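Local coordinates for putative polysaccharide biosynthesis protein with aminopeptidase-like domain (PDB 3K9T) that binds one zinc ion per subunit and probably serves in the biosynthesis of modified polysaccharides, and is not expected to have peptidase activity despite low similarity to aminopeptidases, at residues A[16-21]-A[204-209]; A[23-28]-A[45-50]; A[185-190]-A[295-300]; A[193-198]-A[254-259]; A[314-319]-A[339-344]. One frame throughout, in Å; residues are numbered along the deposited sequence.

Interaction 1 (A[16-21]-A[204-209]); sequences GGEIYN and ITFIAK
The ring of Phe206 carries Ile19 over one face and the aliphatic end of Lys209 over the opposite face. Ile19 CG1 makes a CH-pi contact 4.1 Å from the Phe206 ring centroid. CG1 stands beside the backbone N of Ile19, opposite the carbonyl carbon (chi1 -64°), and this brings the methylene to the ring. On the other face Lys209 CE lies 3.7 Å above the Phe206 ring plane, toward the rim. The ring of His48 also meets Phe206, with the planes at about 55°. Glu18 approaches obliquely, its CB 3.7 Å from Phe206 CE2. In one of the two conformers of Glu18, a water joins the charged ends: it donates to Glu18 OE2 at 2.8 Å and accepts from Lys209 NZ at 3.2 Å. Lys209 NZ is also hydrogen-bonded to His48 ND1. The contact thus joins an apolar core to a more polar margin. It is helix-to-helix packing of 12-26 against 194-211 within the aminopeptidase-like alpha/beta fold, away from the zinc site.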
# COMPACT_ATOMS: atom_id res chain seq x y z
N GLY A 16 -20.56 34.27 3.79
CA GLY A 16 -19.76 34.37 2.55
C GLY A 16 -19.88 35.79 1.96
O GLY A 16 -18.92 36.38 1.44
N GLY A 17 -21.08 36.33 2.06
CA GLY A 17 -21.32 37.69 1.64
C GLY A 17 -20.56 38.71 2.45
O GLY A 17 -20.02 39.64 1.86
N GLU A 18 -20.53 38.55 3.77
CA GLU A 18 -19.81 39.46 4.68
C GLU A 18 -18.31 39.35 4.45
O GLU A 18 -17.58 40.33 4.55
CB GLU A 18 -20.15 39.13 6.15
CG GLU A 18 -21.65 39.20 6.49
CD GLU A 18 -21.98 38.93 7.98
OE1 GLU A 18 -21.99 37.74 8.32
OE2 GLU A 18 -22.19 39.88 8.80
N ILE A 19 -17.84 38.13 4.15
CA ILE A 19 -16.43 37.89 3.87
C ILE A 19 -16.08 38.65 2.58
O ILE A 19 -15.05 39.31 2.52
CB ILE A 19 -16.06 36.39 3.77
CG1 ILE A 19 -16.29 35.66 5.11
CG2 ILE A 19 -14.60 36.23 3.36
CD1 ILE A 19 -16.25 34.11 5.00
N TYR A 20 -16.97 38.59 1.58
CA TYR A 20 -16.75 39.31 0.32
C TYR A 20 -16.61 40.84 0.53
O TYR A 20 -15.70 41.48 -0.03
CB TYR A 20 -17.88 39.05 -0.70
CG TYR A 20 -17.68 39.94 -1.89
CD1 TYR A 20 -16.71 39.65 -2.85
CD2 TYR A 20 -18.37 41.13 -2.01
CE1 TYR A 20 -16.47 40.49 -3.91
CE2 TYR A 20 -18.15 41.97 -3.08
CZ TYR A 20 -17.19 41.66 -4.03
OH TYR A 20 -16.95 42.52 -5.11
N ASN A 21 -17.53 41.39 1.33
CA ASN A 21 -17.56 42.82 1.62
C ASN A 21 -16.28 43.34 2.28
O ASN A 21 -15.86 44.47 1.99
CB ASN A 21 -18.75 43.16 2.49
CG ASN A 21 -20.08 43.00 1.77
OD1 ASN A 21 -20.14 42.96 0.54
ND2 ASN A 21 -21.17 42.91 2.55
N ILE A 204 -9.91 34.06 7.47
CA ILE A 204 -9.33 33.85 8.79
C ILE A 204 -9.95 34.87 9.75
O ILE A 204 -10.25 34.54 10.90
CB ILE A 204 -7.77 33.93 8.65
CG1 ILE A 204 -7.25 32.68 7.94
CG2 ILE A 204 -7.05 34.05 9.89
CD1 ILE A 204 -7.65 31.46 8.56
N THR A 205 -10.23 36.09 9.28
CA THR A 205 -10.87 37.10 10.11
C THR A 205 -12.22 36.58 10.63
O THR A 205 -12.48 36.60 11.85
CB THR A 205 -10.97 38.44 9.39
OG1 THR A 205 -9.64 38.91 9.18
CG2 THR A 205 -11.76 39.49 10.25
N PHE A 206 -13.02 36.05 9.72
CA PHE A 206 -14.33 35.52 10.08
C PHE A 206 -14.30 34.21 10.87
O PHE A 206 -15.18 33.96 11.67
CB PHE A 206 -15.25 35.47 8.87
CG PHE A 206 -15.90 36.81 8.59
CD1 PHE A 206 -15.20 37.82 7.96
CD2 PHE A 206 -17.19 37.07 9.03
CE1 PHE A 206 -15.78 39.06 7.74
CE2 PHE A 206 -17.78 38.29 8.81
CZ PHE A 206 -17.08 39.29 8.16
N ILE A 207 -13.28 33.38 10.67
CA ILE A 207 -13.13 32.20 11.49
C ILE A 207 -12.85 32.67 12.91
O ILE A 207 -13.52 32.23 13.82
CB ILE A 207 -12.03 31.25 10.99
CG1 ILE A 207 -12.50 30.61 9.69
CG2 ILE A 207 -11.73 30.16 12.06
CD1 ILE A 207 -11.37 30.11 8.87
N ALA A 208 -11.89 33.58 13.07
CA ALA A 208 -11.55 34.17 14.39
C ALA A 208 -12.81 34.77 15.04
O ALA A 208 -13.10 34.53 16.22
CB ALA A 208 -10.45 35.22 14.27
N LYS A 209 -13.59 35.49 14.23
CA LYS A 209 -14.79 36.14 14.72
C LYS A 209 -15.81 35.13 15.28
O LYS A 209 -16.42 35.38 16.31
CB LYS A 209 -15.39 36.97 13.59
CG LYS A 209 -16.44 37.92 14.06
CD LYS A 209 -17.27 38.52 12.92
CE LYS A 209 -16.52 39.50 12.07
NZ LYS A 209 -17.49 40.55 11.55
O HOH W 1 -20.24 39.12 10.72

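Interaction 2 (A[23-28]-A[45-50]); sequences IEELFP and IRKHIP
Glu25 OE2 accepts a hydrogen bond from Lys47 NZ at 2.7 Å, which is also a salt bridge. The ammonium uses the syn lone pair of OE2, on the side of the other carboxylate oxygen. Glu25 OE1 is 3.7 Å from Lys47 NZ and has a different partner. A water donates to Glu25 OE1 at 2.7 Å and lies 2.6 Å from His48 NE2. Lys47 and His48, adjacent in the chain, therefore hold the two oxygens of one carboxylate, one directly and one through water. Glu25 reaches out with CG anti to its backbone N (chi1 -179°) and an extended chain, while Lys47 bends at chi3 to bring its amine back. In the aminopeptidase-like region this pair ties helix 12-26 to the turn that leads from helix 36-45 into strand 52-57. That turn is held by Ile45 O, which accepts from both His48 N, at 2.8 Å, and Ile49 N. The bridge lies at the surface, where solvent probably weakens its charge attraction. Nearby, Leu26 packs on Thr41 and Ile44 of helix 36-45.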
# COMPACT_ATOMS: atom_id res chain seq x y z
N ILE A 23 -13.34 41.85 1.74
CA ILE A 23 -12.40 41.79 0.63
C ILE A 23 -12.55 43.06 -0.17
O ILE A 23 -11.56 43.74 -0.48
CB ILE A 23 -12.65 40.53 -0.27
CG1 ILE A 23 -12.23 39.24 0.49
CG2 ILE A 23 -11.97 40.71 -1.70
CD1 ILE A 23 -12.75 37.96 -0.14
N GLU A 24 -13.78 43.41 -0.50
CA GLU A 24 -14.00 44.60 -1.32
C GLU A 24 -13.44 45.86 -0.63
O GLU A 24 -12.79 46.67 -1.29
CB GLU A 24 -15.49 44.75 -1.61
CG GLU A 24 -15.83 45.81 -2.63
CD GLU A 24 -17.31 45.82 -2.94
OE1 GLU A 24 -18.05 46.20 -2.03
OE2 GLU A 24 -17.73 45.41 -4.04
N GLU A 25 -13.69 46.01 0.67
CA GLU A 25 -13.15 47.12 1.44
C GLU A 25 -11.60 47.12 1.43
O GLU A 25 -10.97 48.17 1.32
CB GLU A 25 -13.66 47.09 2.89
CG GLU A 25 -13.12 48.27 3.73
CD GLU A 25 -13.80 48.43 5.09
OE1 GLU A 25 -14.67 47.64 5.47
OE2 GLU A 25 -13.43 49.39 5.80
N LEU A 26 -11.00 45.95 1.55
CA LEU A 26 -9.55 45.88 1.57
C LEU A 26 -8.90 46.05 0.17
O LEU A 26 -7.71 46.41 0.04
CB LEU A 26 -9.10 44.55 2.23
CG LEU A 26 -9.30 44.34 3.74
CD1 LEU A 26 -8.95 42.92 4.18
CD2 LEU A 26 -8.48 45.33 4.53
N PHE A 27 -9.67 45.81 -0.88
CA PHE A 27 -9.09 45.63 -2.23
C PHE A 27 -8.18 46.77 -2.71
O PHE A 27 -7.06 46.50 -3.15
CB PHE A 27 -10.22 45.35 -3.23
CG PHE A 27 -9.75 45.12 -4.62
CD1 PHE A 27 -9.08 43.96 -4.96
CD2 PHE A 27 -9.96 46.09 -5.60
CE1 PHE A 27 -8.64 43.77 -6.26
CE2 PHE A 27 -9.54 45.89 -6.89
CZ PHE A 27 -8.88 44.73 -7.23
N PRO A 28 -8.63 48.03 -2.61
CA PRO A 28 -7.90 49.17 -3.13
C PRO A 28 -6.57 49.51 -2.47
O PRO A 28 -5.78 50.23 -3.08
CB PRO A 28 -8.85 50.33 -2.87
CG PRO A 28 -10.13 49.74 -2.65
CD PRO A 28 -9.86 48.49 -1.95
N ILE A 45 -9.10 45.13 9.68
CA ILE A 45 -9.27 43.85 10.36
C ILE A 45 -9.76 44.06 11.80
O ILE A 45 -10.62 43.31 12.28
CB ILE A 45 -7.98 42.96 10.36
CG1 ILE A 45 -7.64 42.53 8.93
CG2 ILE A 45 -8.22 41.70 11.26
CD1 ILE A 45 -6.14 42.08 8.68
N ARG A 46 -9.25 45.11 12.47
CA ARG A 46 -9.59 45.34 13.88
C ARG A 46 -10.97 45.92 14.04
O ARG A 46 -11.40 46.12 15.14
CB ARG A 46 -8.52 46.19 14.60
CG ARG A 46 -7.32 45.30 15.06
CD ARG A 46 -6.21 46.08 15.67
NE ARG A 46 -5.70 47.05 14.71
CZ ARG A 46 -4.90 48.07 15.01
NH1 ARG A 46 -4.48 48.31 16.27
NH2 ARG A 46 -4.52 48.86 14.02
N LYS A 47 -11.66 46.21 12.93
CA LYS A 47 -13.08 46.50 12.99
C LYS A 47 -13.89 45.21 13.15
O LYS A 47 -15.06 45.26 13.48
CB LYS A 47 -13.57 47.25 11.75
CG LYS A 47 -13.04 48.66 11.66
CD LYS A 47 -13.82 49.45 10.66
CE LYS A 47 -13.43 49.15 9.25
NZ LYS A 47 -14.29 49.90 8.34
N HIS A 48 -13.25 44.07 12.96
CA HIS A 48 -13.91 42.78 13.10
C HIS A 48 -13.42 41.95 14.29
O HIS A 48 -14.23 41.29 14.97
CB HIS A 48 -13.72 41.97 11.81
CG HIS A 48 -14.35 42.59 10.62
ND1 HIS A 48 -15.61 42.24 10.19
CD2 HIS A 48 -13.91 43.56 9.77
CE1 HIS A 48 -15.92 42.96 9.12
NE2 HIS A 48 -14.90 43.76 8.84
N ILE A 49 -12.11 41.93 14.51
CA ILE A 49 -11.54 41.16 15.61
C ILE A 49 -10.44 41.99 16.31
O ILE A 49 -9.86 42.91 15.72
CB ILE A 49 -10.94 39.78 15.14
CG1 ILE A 49 -9.79 39.97 14.14
CG2 ILE A 49 -12.01 38.90 14.52
CD1 ILE A 49 -8.88 38.75 13.91
N PRO A 50 -10.15 41.66 17.58
CA PRO A 50 -9.05 42.35 18.18
C PRO A 50 -7.77 41.80 17.57
O PRO A 50 -7.77 40.65 17.10
CB PRO A 50 -9.15 41.93 19.66
CG PRO A 50 -10.45 41.24 19.80
CD PRO A 50 -10.69 40.63 18.47
O HOH W 2 -15.35 45.93 7.43

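Interaction 3 (A[185-190]-A[295-300]); sequences TTYTCH and WGSDER. With ZN (zinc ion), chain B.
This contact lines the zinc site, where Tyr187 of the segment 185-190 meets Ser297 and Asp298 of 295-300. Zinc is bound by His190 NE2 at 2.0 Å, together with Asp196 and His325. Tyr187 CE1 lies over one face of the His190 ring, toward the rim. Tyr187 CG sits between the backbone N and the carbonyl carbon (chi1 55°), which places the ring between His190 and Ser297. The phenol OH bonds to Asp196 OD1 and Thr252 OG1, so Tyr187 is a second-shell residue that helps position a zinc ligand. Ser297 OG approaches the same ring obliquely, 3.0 Å from Tyr187 CE2. This hydroxyl has its polar partner in Glu227 OE2. Asp298 is linked to the strand through a water, which donates to Asp298 OD2 at 2.8 Å and lies 2.7 Å from Thr185 OG1. Its other oxygen, OD1, accepts from Thr228 N. Within the loop Ser297 N donates to Glu299 OE2 at 3.1 Å, from above the carboxylate plane, and Lys263 forms a salt bridge to that same oxygen. The segment 185-190 covers the end of strand 181-187, which runs between strands 219-225 and 245-250, and the loop after it, which carries His190. The other segment leads into helix 299-302, and its Ser297 and Glu299 pack on Val250 of strand 245-250.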
# COMPACT_ATOMS: atom_id res chain seq x y z
N THR A 185 -2.76 30.78 9.86
CA THR A 185 -1.99 31.91 9.41
C THR A 185 -2.44 32.34 8.03
O THR A 185 -2.98 31.54 7.26
CB THR A 185 -0.48 31.56 9.36
OG1 THR A 185 -0.15 30.88 8.13
CG2 THR A 185 -0.09 30.69 10.54
N THR A 186 -2.22 33.61 7.71
CA THR A 186 -2.45 34.07 6.35
C THR A 186 -1.52 35.26 6.09
O THR A 186 -1.04 35.90 7.04
CB THR A 186 -3.93 34.41 6.12
OG1 THR A 186 -4.17 34.50 4.71
CG2 THR A 186 -4.35 35.72 6.84
N TYR A 187 -1.27 35.57 4.81
CA TYR A 187 -0.29 36.60 4.48
C TYR A 187 -0.89 37.91 3.93
O TYR A 187 -1.81 37.92 3.12
CB TYR A 187 0.85 36.01 3.60
CG TYR A 187 0.40 35.33 2.35
CD1 TYR A 187 0.17 36.06 1.21
CD2 TYR A 187 0.21 33.95 2.29
CE1 TYR A 187 -0.24 35.48 0.07
CE2 TYR A 187 -0.19 33.34 1.12
CZ TYR A 187 -0.43 34.12 0.01
OH TYR A 187 -0.87 33.58 -1.20
N THR A 188 -0.32 39.02 4.41
CA THR A 188 -0.90 40.35 4.22
C THR A 188 -0.18 41.28 3.24
O THR A 188 -0.52 42.45 3.12
CB THR A 188 -0.94 41.03 5.55
OG1 THR A 188 0.36 40.90 6.14
CG2 THR A 188 -2.00 40.36 6.44
N CYS A 189 0.78 40.71 2.50
CA CYS A 189 1.69 41.47 1.67
C CYS A 189 1.22 41.73 0.23
O CYS A 189 1.76 42.60 -0.45
CB CYS A 189 3.03 40.75 1.63
SG CYS A 189 2.88 39.04 1.01
N HIS A 190 0.22 40.99 -0.26
CA HIS A 190 -0.27 41.22 -1.61
C HIS A 190 -1.23 42.41 -1.68
O HIS A 190 -2.13 42.53 -0.84
CB HIS A 190 -0.98 40.01 -2.15
CG HIS A 190 -0.07 38.89 -2.51
ND1 HIS A 190 1.01 38.53 -1.74
CD2 HIS A 190 -0.10 38.02 -3.55
CE1 HIS A 190 1.61 37.49 -2.29
NE2 HIS A 190 0.95 37.17 -3.39
N TRP A 295 7.76 24.51 -1.16
CA TRP A 295 7.59 25.83 -1.73
C TRP A 295 6.08 26.12 -1.74
O TRP A 295 5.28 25.29 -1.28
CB TRP A 295 8.30 26.01 -3.09
CG TRP A 295 7.83 25.07 -4.11
CD1 TRP A 295 6.76 25.24 -4.95
CD2 TRP A 295 8.39 23.81 -4.43
NE1 TRP A 295 6.63 24.16 -5.77
CE2 TRP A 295 7.62 23.26 -5.47
CE3 TRP A 295 9.47 23.06 -3.92
CZ2 TRP A 295 7.89 21.99 -6.04
CZ3 TRP A 295 9.76 21.81 -4.49
CH2 TRP A 295 8.97 21.30 -5.54
N GLY A 296 5.70 27.31 -2.20
CA GLY A 296 4.32 27.77 -2.10
C GLY A 296 4.23 28.86 -1.04
O GLY A 296 4.84 29.90 -1.19
N SER A 297 3.47 28.63 0.02
CA SER A 297 3.32 29.66 1.06
C SER A 297 4.02 29.27 2.36
O SER A 297 4.91 28.44 2.33
CB SER A 297 1.86 30.03 1.29
OG SER A 297 1.78 31.25 2.01
N ASP A 298 3.62 29.87 3.49
CA ASP A 298 4.43 29.81 4.75
C ASP A 298 4.58 28.45 5.41
O ASP A 298 5.31 28.32 6.37
CB ASP A 298 3.92 30.83 5.75
CG ASP A 298 4.11 32.28 5.28
OD1 ASP A 298 5.25 32.66 4.94
OD2 ASP A 298 3.12 33.02 5.26
N GLU A 299 3.89 27.44 4.89
CA GLU A 299 4.08 26.07 5.36
C GLU A 299 5.53 25.64 5.18
O GLU A 299 6.03 24.80 5.93
CB GLU A 299 3.11 25.11 4.67
CG GLU A 299 3.32 24.93 3.17
CD GLU A 299 2.67 26.00 2.33
OE1 GLU A 299 2.09 26.96 2.90
OE2 GLU A 299 2.74 25.85 1.08
N ARG A 300 6.24 26.24 4.21
CA ARG A 300 7.71 26.08 4.13
C ARG A 300 8.49 26.53 5.35
O ARG A 300 9.48 25.89 5.74
CB ARG A 300 8.33 26.76 2.91
CG ARG A 300 7.68 28.01 2.46
CD ARG A 300 7.89 28.18 0.98
NE ARG A 300 8.85 29.24 0.78
CZ ARG A 300 8.58 30.39 0.18
NH1 ARG A 300 7.40 30.59 -0.40
NH2 ARG A 300 9.51 31.33 0.10
ZN ZN B . 1.12 35.51 -4.59
O HOH W 3 0.58 32.75 6.32

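Interaction 4 (A[193-198]-A[254-259]); sequences MCNDNL and VGDAGI. With ZN (zinc ion), chain B.
Asn195 OD1 accepts from Gly255 N at 2.8 Å, with a C=O...N angle of 161°, so the donor is nearly in line with the C=O bond. Asp256 N adds a weak second bond to Asn195 OD1 at 3.3 Å. The other end of the amide is used as well: Asn195 ND2 donates to Asp256 OD1 at 2.8 Å. This donor comes from above the carboxylate plane, and the amide and carboxylate planes are 83° apart. One buried side chain thus serves two backbone N-H groups and a carboxylate oxygen, which should fix its rotation. Asp256 OD2 accepts from Gly258 N at 2.9 Å, forming an Asx turn, and probably bonds to Ser317 OG. Asp256 CG sits between its backbone N and carbonyl carbon (chi1 68°), and this lets the carboxylate fold back to Gly258 N. Asp196, which follows Asn195, binds zinc through OD2 at 1.9 Å. The peptide bond after it is cis, as after the metal-binding aspartate of related M28-type zinc aminopeptidases. Asp329 accepts from the backbone N of both Asn195 and Asp196. The contact ties the start of helix 194-211 to the loop between strands 245-250 and 260-263, and Leu198 packs against helix 12-26.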
# COMPACT_ATOMS: atom_id res chain seq x y z
N MSE A 193 -5.22 42.28 -5.28
CA MSE A 193 -5.56 40.99 -5.87
C MSE A 193 -6.40 40.26 -4.81
O MSE A 193 -6.14 40.38 -3.60
CB MSE A 193 -4.31 40.20 -6.24
CG MSE A 193 -3.46 40.84 -7.37
SE MSE A 193 -1.75 40.02 -7.40
CE MSE A 193 -0.96 40.87 -5.81
N CYS A 194 -7.41 39.53 -5.28
CA CYS A 194 -8.40 38.94 -4.43
C CYS A 194 -8.12 37.51 -3.93
O CYS A 194 -7.99 37.32 -2.74
CB CYS A 194 -9.76 39.03 -5.12
SG CYS A 194 -10.33 40.75 -5.28
N ASN A 195 -8.03 36.51 -4.80
CA ASN A 195 -7.79 35.14 -4.36
C ASN A 195 -6.44 35.03 -3.64
O ASN A 195 -6.33 34.47 -2.53
CB ASN A 195 -7.90 34.14 -5.52
CG ASN A 195 -8.53 32.78 -5.07
OD1 ASN A 195 -9.33 32.74 -4.14
ND2 ASN A 195 -8.18 31.68 -5.75
N ASP A 196 -5.42 35.64 -4.24
CA ASP A 196 -4.08 35.70 -3.65
C ASP A 196 -3.74 37.18 -3.34
O ASP A 196 -3.27 37.87 -4.24
CB ASP A 196 -3.10 35.07 -4.65
CG ASP A 196 -1.67 35.15 -4.19
OD1 ASP A 196 -1.47 35.18 -2.96
OD2 ASP A 196 -0.74 35.19 -5.04
N ASN A 197 -3.98 37.71 -2.12
CA ASN A 197 -4.53 36.95 -0.97
C ASN A 197 -5.44 37.71 -0.01
O ASN A 197 -5.28 37.60 1.22
CB ASN A 197 -3.41 36.29 -0.13
CG ASN A 197 -3.97 35.40 0.98
OD1 ASN A 197 -4.98 34.70 0.80
ND2 ASN A 197 -3.32 35.43 2.15
N LEU A 198 -6.42 38.45 -0.55
CA LEU A 198 -7.45 39.03 0.32
C LEU A 198 -8.41 37.92 0.77
O LEU A 198 -9.07 38.07 1.78
CB LEU A 198 -8.26 40.17 -0.36
CG LEU A 198 -7.43 41.43 -0.53
CD1 LEU A 198 -8.22 42.52 -1.18
CD2 LEU A 198 -6.85 41.87 0.84
N VAL A 254 -8.76 31.09 -1.17
CA VAL A 254 -9.91 30.37 -0.67
C VAL A 254 -11.23 30.92 -1.21
O VAL A 254 -12.30 30.53 -0.70
CB VAL A 254 -9.95 30.38 0.89
CG1 VAL A 254 -8.87 29.47 1.46
CG2 VAL A 254 -9.86 31.80 1.42
N GLY A 255 -11.18 31.74 -2.26
CA GLY A 255 -12.36 32.51 -2.68
C GLY A 255 -12.98 32.31 -4.05
O GLY A 255 -14.09 32.84 -4.31
N ASP A 256 -12.31 31.59 -4.95
CA ASP A 256 -12.83 31.38 -6.29
C ASP A 256 -13.86 30.27 -6.42
O ASP A 256 -14.15 29.57 -5.44
CB ASP A 256 -11.69 31.11 -7.25
CG ASP A 256 -10.99 29.79 -7.00
OD1 ASP A 256 -10.15 29.71 -6.06
OD2 ASP A 256 -11.26 28.88 -7.81
N ALA A 257 -14.41 30.12 -7.65
CA ALA A 257 -15.48 29.16 -7.91
C ALA A 257 -15.03 27.70 -8.01
O ALA A 257 -15.86 26.80 -8.11
CB ALA A 257 -16.29 29.55 -9.17
N GLY A 258 -13.73 27.45 -7.98
CA GLY A 258 -13.22 26.09 -8.15
C GLY A 258 -13.35 25.14 -6.97
O GLY A 258 -13.85 25.50 -5.92
N ILE A 259 -12.86 23.91 -7.15
CA ILE A 259 -12.95 22.91 -6.11
C ILE A 259 -11.90 23.20 -4.99
O ILE A 259 -10.95 23.95 -5.20
CB ILE A 259 -12.79 21.45 -6.68
CG1 ILE A 259 -11.41 21.23 -7.28
CG2 ILE A 259 -13.89 21.10 -7.74
CD1 ILE A 259 -10.95 19.72 -7.27
ZN ZN B . 1.12 35.51 -4.59

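Interaction 5 (A[314-319]-A[339-344]); sequences LMRSCY and LADSYK
Arg316 reaches from the end of strand 311-315 to Asp341 and Ser342, joining a strand end to helix 336-355 of the aminopeptidase-like alpha/beta fold. Its chain starts with CG beside the backbone N, opposite the carbonyl carbon (chi1 -63°). A bend at chi3 (86°) then turns the guanidinium edge to the helix. Arg316 NH1 donates to Asp341 OD2 at 2.9 Å, and this bond is part of a salt bridge. It lies in the guanidinium plane and uses the anti lone pair of OD2. A weak bond at 3.3 Å joins Arg316 NH2 to the same Asp341 OD2. The two side chains cross at about a right angle. Asp341 extends CG anti to its backbone N, and Lys260 NZ forms a second salt bridge to its OD2. Arg316 NH1 also bonds to Ser342 OG at 2.9 Å, again near the guanidinium plane. The carbonyls Val254 O and Gly338 O both lie within bonding reach of that hydroxyl, and its single proton must be shared between them or go to one. Arg316 NE donates to Gly258 O, which should further limit rotation of the guanidinium. A water donates to Ser342 OG at 2.9 Å and, more weakly, to Met315 O at 3.2 Å.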
# COMPACT_ATOMS: atom_id res chain seq x y z
N LEU A 314 -5.31 24.69 3.27
CA LEU A 314 -6.62 24.36 2.72
C LEU A 314 -7.06 25.56 1.87
O LEU A 314 -7.28 26.67 2.39
CB LEU A 314 -7.61 24.00 3.82
CG LEU A 314 -9.03 23.74 3.34
CD1 LEU A 314 -9.07 22.62 2.31
CD2 LEU A 314 -9.93 23.42 4.51
N MSE A 315 -7.17 25.30 0.57
CA MSE A 315 -7.35 26.31 -0.43
C MSE A 315 -8.52 25.96 -1.31
O MSE A 315 -9.14 24.93 -1.12
CB MSE A 315 -6.10 26.31 -1.31
CG MSE A 315 -4.83 26.71 -0.58
SE MSE A 315 -3.24 26.64 -1.63
CE MSE A 315 -3.16 24.74 -1.49
N ARG A 316 -8.83 26.84 -2.25
CA ARG A 316 -9.69 26.47 -3.37
C ARG A 316 -8.72 26.30 -4.55
O ARG A 316 -7.89 25.41 -4.48
CB ARG A 316 -10.83 27.47 -3.63
CG ARG A 316 -11.82 27.58 -2.48
CD ARG A 316 -13.17 28.17 -2.88
NE ARG A 316 -14.00 27.10 -3.37
CZ ARG A 316 -14.69 26.25 -2.63
NH1 ARG A 316 -14.74 26.38 -1.31
NH2 ARG A 316 -15.34 25.26 -3.22
N SER A 317 -8.78 27.14 -5.59
CA SER A 317 -7.84 27.02 -6.69
C SER A 317 -6.52 27.55 -6.17
O SER A 317 -6.33 28.73 -5.90
CB SER A 317 -8.30 27.75 -7.97
OG SER A 317 -9.58 27.26 -8.39
N CYS A 318 -5.61 26.62 -6.01
CA CYS A 318 -4.30 26.90 -5.52
C CYS A 318 -3.52 27.92 -6.39
O CYS A 318 -3.73 28.02 -7.59
CB CYS A 318 -3.58 25.54 -5.43
SG CYS A 318 -1.90 25.71 -4.92
N TYR A 319 -2.64 28.71 -5.74
CA TYR A 319 -1.72 29.64 -6.42
C TYR A 319 -1.07 28.94 -7.63
O TYR A 319 -0.65 27.79 -7.55
CB TYR A 319 -0.66 30.23 -5.46
CG TYR A 319 -0.15 29.27 -4.42
CD1 TYR A 319 0.71 28.23 -4.76
CD2 TYR A 319 -0.55 29.38 -3.09
CE1 TYR A 319 1.15 27.32 -3.79
CE2 TYR A 319 -0.08 28.48 -2.11
CZ TYR A 319 0.75 27.46 -2.46
OH TYR A 319 1.18 26.56 -1.49
N LEU A 339 -16.43 31.36 -1.13
CA LEU A 339 -16.05 31.89 0.18
C LEU A 339 -16.89 31.25 1.29
O LEU A 339 -16.34 30.76 2.30
CB LEU A 339 -16.22 33.38 0.17
CG LEU A 339 -15.20 34.10 -0.69
CD1 LEU A 339 -15.77 35.47 -1.04
CD2 LEU A 339 -13.82 34.18 0.01
N ALA A 340 -18.20 31.18 1.07
CA ALA A 340 -19.09 30.49 2.01
C ALA A 340 -18.64 29.05 2.26
O ALA A 340 -18.58 28.59 3.40
CB ALA A 340 -20.53 30.49 1.48
N ASP A 341 -18.30 28.35 1.18
CA ASP A 341 -17.93 26.94 1.30
C ASP A 341 -16.59 26.75 1.98
O ASP A 341 -16.41 25.83 2.77
CB ASP A 341 -17.92 26.25 -0.05
CG ASP A 341 -17.61 24.76 0.07
OD1 ASP A 341 -18.51 23.98 0.45
OD2 ASP A 341 -16.46 24.37 -0.20
N SER A 342 -15.62 27.58 1.63
CA SER A 342 -14.33 27.51 2.32
C SER A 342 -14.48 27.78 3.84
O SER A 342 -13.88 27.13 4.65
CB SER A 342 -13.36 28.50 1.70
OG SER A 342 -13.13 28.20 0.33
N TYR A 343 -15.32 28.73 4.20
CA TYR A 343 -15.53 29.06 5.61
C TYR A 343 -16.21 27.91 6.36
O TYR A 343 -15.78 27.54 7.44
CB TYR A 343 -16.35 30.33 5.66
CG TYR A 343 -17.05 30.68 6.94
CD1 TYR A 343 -16.40 31.36 7.95
CD2 TYR A 343 -18.41 30.42 7.09
CE1 TYR A 343 -17.06 31.73 9.10
CE2 TYR A 343 -19.08 30.78 8.25
CZ TYR A 343 -18.40 31.45 9.24
OH TYR A 343 -19.06 31.83 10.38
N LYS A 344 -17.26 27.38 5.77
CA LYS A 344 -17.96 26.20 6.27
C LYS A 344 -16.97 25.03 6.48
O LYS A 344 -16.98 24.33 7.51
CB LYS A 344 -19.09 25.85 5.28
CG LYS A 344 -19.82 24.53 5.45
CD LYS A 344 -21.24 24.59 4.85
CE LYS A 344 -21.31 24.17 3.38
NZ LYS A 344 -21.25 22.71 3.25
O HOH W 4 -11.08 26.32 0.99

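Interactions 1, 3, 4 and 5 are buried, whereas interaction 2 is at the surface and rests on a salt bridge. Interactions 1 and 2 share helix 12-26 and are joined by Lys209 and His48. Interactions 1 and 4 share helix 194-211, apolar in the first and polar at the helix start in the second. Interactions 3 and 4 both reach the zinc and meet there through Tyr187 and Asp196. Interactions 4 and 5 lie closest, with centres about 7 Å apart, and their segments are joined by Asp256 to Ser317 and Val254 to Ser342. Interaction 5 holds a buried arginine against a partly exposed aspartate, and its Tyr343 packs on Ile19 of interaction 1.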